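Local coordinates for protein glutamate receptor IIB (Drosophila melanogaster, PDB 4WXJ) that binds the neurotransmitter glutamate through this extracellular ligand-binding domain and probably gates a postsynaptic cation channel at the fly neuromuscular junction, at residues F113-L121 with A196-L204; N36-I47 with F56-R64. One frame throughout, in Å; residues are numbered along the deposited sequence.

Contact 1 (F113-L121 with A196-L204). With GLU (glutamic acid), chain C.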
loop_
_atom_site.group_PDB
_atom_site.type_symbol
_atom_site.label_atom_id
_atom_site.label_comp_id
_atom_site.label_asym_id
_atom_site.label_seq_id
_atom_site.Cartn_x
_atom_site.Cartn_y
_atom_site.Cartn_z
ATOM N N PHE A 113 4.278 -9.445 6.470
ATOM C CA PHE A 113 4.875 -8.765 7.619
ATOM C C PHE A 113 3.890 -7.791 8.261
ATOM O O PHE A 113 4.193 -7.173 9.280
ATOM C CB PHE A 113 6.160 -8.029 7.211
ATOM C CG PHE A 113 5.963 -6.972 6.158
ATOM C CD1 PHE A 113 5.575 -5.687 6.504
ATOM C CD2 PHE A 113 6.200 -7.256 4.821
ATOM C CE1 PHE A 113 5.407 -4.713 5.536
ATOM C CE2 PHE A 113 6.034 -6.288 3.850
ATOM C CZ PHE A 113 5.638 -5.014 4.207
ATOM N N MET A 114 2.706 -7.665 7.668
ATOM C CA MET A 114 1.675 -6.789 8.214
ATOM C C MET A 114 0.293 -7.198 7.717
ATOM O O MET A 114 0.110 -7.505 6.537
ATOM C CB MET A 114 1.960 -5.332 7.842
ATOM C CG MET A 114 1.166 -4.314 8.651
ATOM S SD MET A 114 1.626 -2.601 8.300
ATOM C CE MET A 114 3.325 -2.564 8.861
ATOM N N GLN A 115 -0.671 -7.214 8.632
ATOM C CA GLN A 115 -2.063 -7.473 8.288
ATOM C C GLN A 115 -2.840 -6.174 8.438
ATOM O O GLN A 115 -2.500 -5.329 9.269
ATOM C CB GLN A 115 -2.660 -8.579 9.169
ATOM C CG GLN A 115 -2.613 -8.298 10.659
ATOM C CD GLN A 115 -3.226 -9.418 11.485
ATOM O OE1 GLN A 115 -3.018 -10.597 11.203
ATOM N NE2 GLN A 115 -3.987 -9.052 12.509
ATOM N N LEU A 116 -3.876 -6.013 7.623
ATOM C CA LEU A 116 -4.604 -4.757 7.550
ATOM C C LEU A 116 -6.003 -4.966 6.984
ATOM O O LEU A 116 -6.409 -6.093 6.688
ATOM C CB LEU A 116 -3.835 -3.753 6.682
ATOM C CG LEU A 116 -3.430 -4.286 5.306
ATOM C CD1 LEU A 116 -3.625 -3.234 4.227
ATOM C CD2 LEU A 116 -1.985 -4.766 5.327
ATOM N N GLY A 117 -6.732 -3.866 6.834
ATOM C CA GLY A 117 -8.033 -3.884 6.202
ATOM C C GLY A 117 -8.222 -2.647 5.349
ATOM O O GLY A 117 -7.270 -1.910 5.084
ATOM N N ILE A 118 -9.461 -2.428 4.926
ATOM C CA ILE A 118 -9.832 -1.271 4.123
ATOM C C ILE A 118 -10.866 -0.449 4.884
ATOM O O ILE A 118 -11.687 -0.999 5.618
ATOM C CB ILE A 118 -10.403 -1.696 2.753
ATOM C CG1 ILE A 118 -9.347 -2.459 1.947
ATOM C CG2 ILE A 118 -10.892 -0.483 1.964
ATOM C CD1 ILE A 118 -9.906 -3.170 0.727
ATOM N N SER A 119 -10.821 0.867 4.716
ATOM C CA SER A 119 -11.826 1.729 5.318
ATOM C C SER A 119 -11.961 3.023 4.525
ATOM O O SER A 119 -11.383 3.165 3.444
ATOM C CB SER A 119 -11.478 2.023 6.779
ATOM O OG SER A 119 -12.610 2.516 7.478
ATOM N N ILE A 120 -12.729 3.961 5.071
ATOM C CA ILE A 120 -13.090 5.182 4.363
ATOM C C ILE A 120 -12.482 6.414 5.029
ATOM O O ILE A 120 -12.768 6.702 6.189
ATOM C CB ILE A 120 -14.622 5.351 4.301
ATOM C CG1 ILE A 120 -15.283 4.108 3.697
ATOM C CG2 ILE A 120 -14.992 6.591 3.490
ATOM C CD1 ILE A 120 -16.773 4.027 3.953
ATOM N N LEU A 121 -11.646 7.137 4.286
ATOM C CA LEU A 121 -11.115 8.415 4.751
ATOM C C LEU A 121 -12.040 9.531 4.289
ATOM O O LEU A 121 -12.338 9.645 3.097
ATOM C CB LEU A 121 -9.695 8.649 4.230
ATOM C CG LEU A 121 -9.062 9.990 4.620
ATOM C CD1 LEU A 121 -8.867 10.081 6.123
ATOM C CD2 LEU A 121 -7.743 10.196 3.896
ATOM N N ALA A 196 -14.748 11.243 -0.626
ATOM C CA ALA A 196 -14.228 10.319 0.371
ATOM C C ALA A 196 -13.253 9.357 -0.298
ATOM O O ALA A 196 -13.427 8.993 -1.459
ATOM C CB ALA A 196 -15.357 9.568 1.039
ATOM N N PHE A 197 -12.227 8.948 0.438
ATOM C CA PHE A 197 -11.157 8.138 -0.127
ATOM C C PHE A 197 -11.137 6.755 0.512
ATOM O O PHE A 197 -10.976 6.618 1.724
ATOM C CB PHE A 197 -9.809 8.841 0.063
ATOM C CG PHE A 197 -8.671 8.202 -0.686
ATOM C CD1 PHE A 197 -8.764 7.968 -2.047
ATOM C CD2 PHE A 197 -7.499 7.863 -0.031
ATOM C CE1 PHE A 197 -7.716 7.388 -2.738
ATOM C CE2 PHE A 197 -6.447 7.286 -0.717
ATOM C CZ PHE A 197 -6.556 7.047 -2.071
ATOM N N LEU A 198 -11.326 5.733 -0.317
ATOM C CA LEU A 198 -11.269 4.352 0.137
ATOM C C LEU A 198 -9.823 3.875 0.101
ATOM O O LEU A 198 -9.178 3.885 -0.950
ATOM C CB LEU A 198 -12.163 3.472 -0.735
ATOM C CG LEU A 198 -13.661 3.649 -0.490
ATOM C CD1 LEU A 198 -14.426 3.581 -1.798
ATOM C CD2 LEU A 198 -14.172 2.605 0.488
ATOM N N MET A 199 -9.313 3.468 1.259
ATOM C CA MET A 199 -7.897 3.157 1.398
ATOM C C MET A 199 -7.658 2.130 2.492
ATOM O O MET A 199 -8.568 1.767 3.233
ATOM C CB MET A 199 -7.107 4.431 1.702
ATOM C CG MET A 199 -7.468 5.075 3.030
ATOM S SD MET A 199 -6.798 6.741 3.222
ATOM C CE MET A 199 -5.041 6.436 3.047
ATOM N N GLU A 200 -6.416 1.672 2.585
ATOM C CA GLU A 200 -6.039 0.669 3.563
ATOM C C GLU A 200 -5.881 1.298 4.944
ATOM O O GLU A 200 -5.421 2.435 5.070
ATOM C CB GLU A 200 -4.756 -0.027 3.113
ATOM C CG GLU A 200 -4.975 -0.877 1.866
ATOM C CD GLU A 200 -3.687 -1.378 1.240
ATOM O OE1 GLU A 200 -2.618 -0.802 1.522
ATOM O OE2 GLU A 200 -3.751 -2.349 0.457
ATOM N N THR A 201 -6.278 0.552 5.971
ATOM C CA THR A 201 -6.371 1.078 7.331
ATOM C C THR A 201 -5.027 1.557 7.872
ATOM O O THR A 201 -4.968 2.502 8.660
ATOM C CB THR A 201 -6.945 0.020 8.284
ATOM O OG1 THR A 201 -6.210 -1.202 8.143
ATOM C CG2 THR A 201 -8.408 -0.234 7.964
ATOM N N THR A 202 -3.954 0.904 7.444
ATOM C CA THR A 202 -2.607 1.314 7.819
ATOM C C THR A 202 -2.336 2.745 7.379
ATOM O O THR A 202 -2.003 3.612 8.191
ATOM C CB THR A 202 -1.550 0.391 7.192
ATOM O OG1 THR A 202 -1.834 0.217 5.796
ATOM C CG2 THR A 202 -1.560 -0.960 7.876
ATOM N N ASN A 203 -2.490 2.984 6.082
ATOM C CA ASN A 203 -2.238 4.297 5.509
ATOM C C ASN A 203 -3.232 5.328 6.020
ATOM O O ASN A 203 -2.887 6.493 6.208
ATOM C CB ASN A 203 -2.293 4.225 3.983
ATOM C CG ASN A 203 -1.269 3.267 3.411
ATOM O OD1 ASN A 203 -0.164 3.140 3.938
ATOM N ND2 ASN A 203 -1.633 2.581 2.332
ATOM N N LEU A 204 -4.469 4.892 6.241
ATOM C CA LEU A 204 -5.506 5.772 6.759
ATOM C C LEU A 204 -5.129 6.274 8.145
ATOM O O LEU A 204 -5.261 7.463 8.438
ATOM C CB LEU A 204 -6.855 5.049 6.808
ATOM C CG LEU A 204 -8.078 5.945 7.037
ATOM C CD1 LEU A 204 -9.300 5.350 6.359
ATOM C CD2 LEU A 204 -8.353 6.150 8.518
HETATM N N GLU C . -1.155 -1.426 -0.866
HETATM C CA GLU C . -1.948 -1.222 -2.110
HETATM C C GLU C . -1.337 -2.007 -3.264
HETATM O O GLU C . -0.421 -2.805 -3.057
HETATM C CB GLU C . -2.021 0.264 -2.453
HETATM C CG GLU C . -2.925 1.077 -1.538
HETATM C CD GLU C . -4.403 0.974 -1.894
HETATM O OE1 GLU C . -5.234 1.458 -1.098
HETATM O OE2 GLU C . -4.739 0.419 -2.964
HETATM O OXT GLU C . -1.740 -1.872 -4.421
#
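The antiparallel strand pair of the mixed sheet in the ligand-binding domain, strands 114-121 and 196-200, ends at the glutamate site, where Glu-200 occupies the N-cap position of helix 201-208. Four backbone bonds join Ser-119 to Met-199 and Leu-121 to Phe-197, the shortest from Leu-121 N to Phe-197 O (2.7 Å). Past Glu-200 the ladder passes to the helix start. Thr-201 N reaches Gly-117 O at 2.8 Å from above the carbonyl plane, and Gly-117 N donates to Thr-201 OG1 at 3.0 Å, so glycine and threonine hold each other by two bonds.

On one face the Met-199 thioether lies against Leu-121, Met-199 SD 3.6 Å from Leu-121 CB, with Val-185 of helix 181-191 also touching the leucine. On the other face Ile-120 CG1 meets Leu-198 CD2 at 3.7 Å, the two chains side by side and pointing the same way. Leu-116 CD1 abuts the Glu-200 carboxylate carbon CD at 3.5 Å, an apolar wall beside the acid. CG of Glu-200 is anti to its carbonyl carbon (chi1 -68°) and the chain runs on extended, bringing OE1 to the ligand amino N at 2.9 Å; OE2 adds a weak bond. Tyr-226 bonds OE1 and Thr-98 bonds OE2, which probably steadies the carboxylate. An acid that receives the ligand's amino group at a helix N-terminus is characteristic of the ionotropic glutamate receptor clamshell.

Contact 2 (N36-I47 with F56-R64)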
loop_
_atom_site.group_PDB
_atom_site.type_symbol
_atom_site.label_atom_id
_atom_site.label_comp_id
_atom_site.label_asym_id
_atom_site.label_seq_id
_atom_site.Cartn_x
_atom_site.Cartn_y
_atom_site.Cartn_z
ATOM N N ASN A 36 22.061 3.689 0.259
ATOM C CA ASN A 36 20.891 3.390 1.075
ATOM C C ASN A 36 20.662 4.431 2.165
ATOM O O ASN A 36 19.562 4.540 2.707
ATOM C CB ASN A 36 21.032 2.005 1.707
ATOM C CG ASN A 36 21.061 0.895 0.674
ATOM O OD1 ASN A 36 20.479 1.019 -0.402
ATOM N ND2 ASN A 36 21.739 -0.199 0.999
ATOM N N GLU A 37 21.701 5.196 2.479
ATOM C CA GLU A 37 21.627 6.201 3.532
ATOM C C GLU A 37 20.776 7.405 3.109
ATOM O O GLU A 37 20.443 8.254 3.932
ATOM C CB GLU A 37 23.042 6.650 3.927
ATOM C CG GLU A 37 23.094 7.657 5.072
ATOM C CD GLU A 37 24.490 7.843 5.645
ATOM O OE1 GLU A 37 25.425 7.145 5.198
ATOM O OE2 GLU A 37 24.651 8.692 6.548
ATOM N N ARG A 38 20.415 7.472 1.829
ATOM C CA ARG A 38 19.558 8.549 1.331
ATOM C C ARG A 38 18.113 8.432 1.811
ATOM O O ARG A 38 17.349 9.399 1.747
ATOM C CB ARG A 38 19.562 8.570 -0.198
ATOM C CG ARG A 38 20.861 9.034 -0.823
ATOM C CD ARG A 38 20.849 8.782 -2.321
ATOM N NE ARG A 38 20.833 7.355 -2.628
ATOM C CZ ARG A 38 20.649 6.848 -3.844
ATOM N NH1 ARG A 38 20.455 7.649 -4.882
ATOM N NH2 ARG A 38 20.654 5.534 -4.019
ATOM N N PHE A 39 17.743 7.246 2.288
ATOM C CA PHE A 39 16.338 6.913 2.507
ATOM C C PHE A 39 16.009 6.557 3.952
ATOM O O PHE A 39 16.891 6.215 4.741
ATOM C CB PHE A 39 15.944 5.746 1.605
ATOM C CG PHE A 39 16.391 5.908 0.183
ATOM C CD1 PHE A 39 15.833 6.885 -0.623
ATOM C CD2 PHE A 39 17.356 5.072 -0.354
ATOM C CE1 PHE A 39 16.234 7.033 -1.935
ATOM C CE2 PHE A 39 17.762 5.214 -1.667
ATOM C CZ PHE A 39 17.200 6.194 -2.458
ATOM N N GLU A 40 14.721 6.636 4.278
ATOM C CA GLU A 40 14.223 6.279 5.600
ATOM C C GLU A 40 12.782 5.795 5.499
ATOM O O GLU A 40 12.116 6.009 4.484
ATOM C CB GLU A 40 14.313 7.471 6.553
ATOM C CG GLU A 40 13.403 8.635 6.182
ATOM C CD GLU A 40 13.552 9.812 7.125
ATOM O OE1 GLU A 40 14.319 9.699 8.106
ATOM O OE2 GLU A 40 12.903 10.852 6.888
ATOM N N GLY A 41 12.307 5.147 6.556
ATOM C CA GLY A 41 10.934 4.676 6.614
ATOM C C GLY A 41 10.822 3.259 7.134
ATOM O O GLY A 41 11.827 2.578 7.346
ATOM N N TYR A 42 9.582 2.827 7.341
ATOM C CA TYR A 42 9.280 1.487 7.833
ATOM C C TYR A 42 9.977 0.409 7.010
ATOM O O TYR A 42 10.590 -0.504 7.563
ATOM C CB TYR A 42 7.765 1.254 7.815
ATOM C CG TYR A 42 7.349 -0.136 8.236
ATOM C CD1 TYR A 42 7.375 -1.193 7.335
ATOM C CD2 TYR A 42 6.923 -0.391 9.531
ATOM C CE1 TYR A 42 7.002 -2.463 7.715
ATOM C CE2 TYR A 42 6.542 -1.658 9.919
ATOM C CZ TYR A 42 6.585 -2.691 9.008
ATOM O OH TYR A 42 6.207 -3.955 9.389
ATOM N N ALA A 43 9.874 0.517 5.689
ATOM C CA ALA A 43 10.426 -0.492 4.796
ATOM C C ALA A 43 11.949 -0.475 4.831
ATOM O O ALA A 43 12.589 -1.511 4.663
ATOM C CB ALA A 43 9.926 -0.278 3.381
ATOM N N VAL A 44 12.529 0.701 5.050
ATOM C CA VAL A 44 13.979 0.819 5.146
ATOM C C VAL A 44 14.479 0.087 6.390
ATOM O O VAL A 44 15.409 -0.715 6.312
ATOM C CB VAL A 44 14.427 2.292 5.190
ATOM C CG1 VAL A 44 15.942 2.394 5.369
ATOM C CG2 VAL A 44 13.997 3.016 3.921
ATOM N N ASP A 45 13.859 0.367 7.533
ATOM C CA ASP A 45 14.207 -0.314 8.775
ATOM C C ASP A 45 14.052 -1.830 8.659
ATOM O O ASP A 45 14.895 -2.582 9.147
ATOM C CB ASP A 45 13.339 0.196 9.930
ATOM C CG ASP A 45 13.677 1.618 10.340
ATOM O OD1 ASP A 45 14.713 2.151 9.888
ATOM O OD2 ASP A 45 12.902 2.199 11.132
ATOM N N LEU A 46 12.978 -2.277 8.013
ATOM C CA LEU A 46 12.678 -3.706 7.948
ATOM C C LEU A 46 13.691 -4.455 7.082
ATOM O O LEU A 46 14.033 -5.601 7.374
ATOM C CB LEU A 46 11.259 -3.933 7.420
ATOM C CG LEU A 46 10.815 -5.395 7.292
ATOM C CD1 LEU A 46 10.961 -6.141 8.614
ATOM C CD2 LEU A 46 9.381 -5.478 6.792
ATOM N N ILE A 47 14.170 -3.814 6.021
ATOM C CA ILE A 47 15.180 -4.427 5.162
ATOM C C ILE A 47 16.520 -4.488 5.892
ATOM O O ILE A 47 17.249 -5.473 5.777
ATOM C CB ILE A 47 15.346 -3.660 3.831
ATOM C CG1 ILE A 47 14.083 -3.788 2.970
ATOM C CG2 ILE A 47 16.562 -4.169 3.054
ATOM C CD1 ILE A 47 13.782 -5.196 2.471
ATOM N N PHE A 56 22.557 -10.534 4.298
ATOM C CA PHE A 56 22.713 -10.178 2.895
ATOM C C PHE A 56 22.958 -8.679 2.776
ATOM O O PHE A 56 22.551 -7.908 3.646
ATOM C CB PHE A 56 21.478 -10.588 2.076
ATOM C CG PHE A 56 20.199 -9.907 2.499
ATOM C CD1 PHE A 56 19.931 -8.599 2.127
ATOM C CD2 PHE A 56 19.254 -10.588 3.250
ATOM C CE1 PHE A 56 18.755 -7.979 2.511
ATOM C CE2 PHE A 56 18.074 -9.973 3.635
ATOM C CZ PHE A 56 17.825 -8.667 3.265
ATOM N N ASP A 57 23.637 -8.274 1.708
ATOM C CA ASP A 57 23.760 -6.861 1.372
ATOM C C ASP A 57 22.606 -6.484 0.457
ATOM O O ASP A 57 21.950 -7.357 -0.110
ATOM C CB ASP A 57 25.103 -6.561 0.706
ATOM C CG ASP A 57 26.212 -6.340 1.712
ATOM O OD1 ASP A 57 26.436 -5.174 2.100
ATOM O OD2 ASP A 57 26.856 -7.330 2.118
ATOM N N PHE A 58 22.351 -5.188 0.317
ATOM C CA PHE A 58 21.233 -4.738 -0.500
ATOM C C PHE A 58 21.421 -3.314 -1.002
ATOM O O PHE A 58 22.161 -2.525 -0.416
ATOM C CB PHE A 58 19.927 -4.830 0.293
ATOM C CG PHE A 58 19.912 -3.984 1.531
ATOM C CD1 PHE A 58 19.480 -2.669 1.482
ATOM C CD2 PHE A 58 20.338 -4.500 2.743
ATOM C CE1 PHE A 58 19.471 -1.886 2.621
ATOM C CE2 PHE A 58 20.330 -3.723 3.885
ATOM C CZ PHE A 58 19.896 -2.414 3.825
ATOM N N ASN A 59 20.733 -3.007 -2.096
ATOM C CA ASN A 59 20.737 -1.675 -2.675
ATOM C C ASN A 59 19.316 -1.244 -3.017
ATOM O O ASN A 59 18.630 -1.907 -3.795
ATOM C CB ASN A 59 21.618 -1.643 -3.924
ATOM C CG ASN A 59 21.636 -0.283 -4.590
ATOM O OD1 ASN A 59 21.568 0.750 -3.923
ATOM N ND2 ASN A 59 21.722 -0.277 -5.915
ATOM N N PHE A 60 18.871 -0.141 -2.425
ATOM C CA PHE A 60 17.549 0.394 -2.715
ATOM C C PHE A 60 17.521 1.073 -4.078
ATOM O O PHE A 60 18.340 1.948 -4.364
ATOM C CB PHE A 60 17.113 1.389 -1.637
ATOM C CG PHE A 60 16.612 0.742 -0.381
ATOM C CD1 PHE A 60 15.357 0.158 -0.341
ATOM C CD2 PHE A 60 17.390 0.727 0.764
ATOM C CE1 PHE A 60 14.891 -0.437 0.817
ATOM C CE2 PHE A 60 16.926 0.135 1.923
ATOM C CZ PHE A 60 15.676 -0.447 1.948
ATOM N N GLU A 61 16.574 0.656 -4.914
ATOM C CA GLU A 61 16.337 1.293 -6.205
ATOM C C GLU A 61 14.854 1.612 -6.368
ATOM O O GLU A 61 14.091 0.777 -6.853
ATOM C CB GLU A 61 16.810 0.398 -7.352
ATOM C CG GLU A 61 18.317 0.190 -7.391
ATOM C CD GLU A 61 18.794 -0.395 -8.706
ATOM O OE1 GLU A 61 17.943 -0.736 -9.555
ATOM O OE2 GLU A 61 20.023 -0.512 -8.893
ATOM N N PRO A 62 14.432 2.815 -5.947
ATOM C CA PRO A 62 13.029 3.189 -6.151
ATOM C C PRO A 62 12.655 3.199 -7.632
ATOM O O PRO A 62 13.370 3.788 -8.442
ATOM C CB PRO A 62 12.942 4.595 -5.540
ATOM C CG PRO A 62 14.347 5.073 -5.438
ATOM C CD PRO A 62 15.178 3.857 -5.224
ATOM N N VAL A 63 11.547 2.546 -7.972
ATOM C CA VAL A 63 11.147 2.385 -9.367
ATOM C C VAL A 63 10.850 3.724 -10.037
ATOM O O VAL A 63 10.360 4.658 -9.399
ATOM C CB VAL A 63 9.907 1.468 -9.493
ATOM C CG1 VAL A 63 10.221 0.087 -8.950
ATOM C CG2 VAL A 63 8.706 2.069 -8.773
ATOM N N ARG A 64 11.148 3.799 -11.331
ATOM C CA ARG A 64 11.061 5.045 -12.087
ATOM C C ARG A 64 9.651 5.634 -12.104
ATOM O O ARG A 64 9.474 6.826 -11.848
ATOM C CB ARG A 64 11.544 4.813 -13.522
ATOM C CG ARG A 64 11.729 6.084 -14.336
ATOM C CD ARG A 64 12.459 5.799 -15.641
ATOM N NE ARG A 64 12.739 7.014 -16.401
ATOM C CZ ARG A 64 13.489 7.056 -17.497
ATOM N NH1 ARG A 64 14.046 5.949 -17.971
ATOM N NH2 ARG A 64 13.688 8.208 -18.124
HETATM O O HOH W 1 20.842 2.920 -2.650
#
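Asn-36 OD1 accepts the backbone N of Phe-60 at 2.8 Å in a nearly straight bond (172° at the hydrogen); a water 3.0 Å from Asn-36 OD1 may donate there too, its protons shared with Asn-59 OD1 and other acceptors. The other end of the same amide gives ND2 to Phe-58 O, also at 2.8 Å; Phe-58 O lies in the amide plane, while ND2 stands above the plane of that carbonyl. The side chain thus reads the strand edge much as a neighbouring strand would, and the two bonds fix the amide's rotation. CG is anti to the carbonyl carbon (chi1 -64°), which carries the amide out toward strand 57-62. There its plane is nearly parallel to the Phe-58 ring, 14° apart, and almost perpendicular to the Phe-60 ring, whose edge OD1 approaches. The water also accepts from Arg-38 NH2, whose NE bonds the carbonyl of Gly-35.

Beside the amide, Ile-47 places CG2 over the centre of the Phe-58 ring in a CH-pi contact, 3.5 Å from the centroid and close to the normal. Its CB meets Phe-60 CZ at 3.7 Å as the two side chains slide past each other in opposite directions. Val-44 CA lies by the same CZ, and Phe-39 CE2 packs on Phe-60 CB at 3.9 Å. Segment 42-47 runs nearly antiparallel to strand 57-62, axes 11.0 Å apart. Helix 42-54 is the helix of a beta-alpha-beta crossover from strand 10-15, whose Val-13 backs Phe-58 and Phe-60, to its parallel neighbour, edge strand 57-62; Phe-22 meets the rings of Phe-39 and Phe-60.

The two contacts belong to different sheets of the domain: contact 1 lies in the mixed sheet that carries Glu-200, contact 2 on the edge of the parallel sheet, with centres about 23 Å apart. They still touch, through helix 42-54. Its Tyr-42 OH packs on Met-114 CE at 3.2 Å and on Phe-113 CD1 at 3.4 Å, while Leu-46 CD2 reaches Phe-113 CG at 3.8 Å. Contact 1 bonds glutamate directly. Contact 2 stands back from it, the Ala-43 side chain about 12 Å from the ligand and about 8 Å from the side chain of Asp-96, another residue of the binding site.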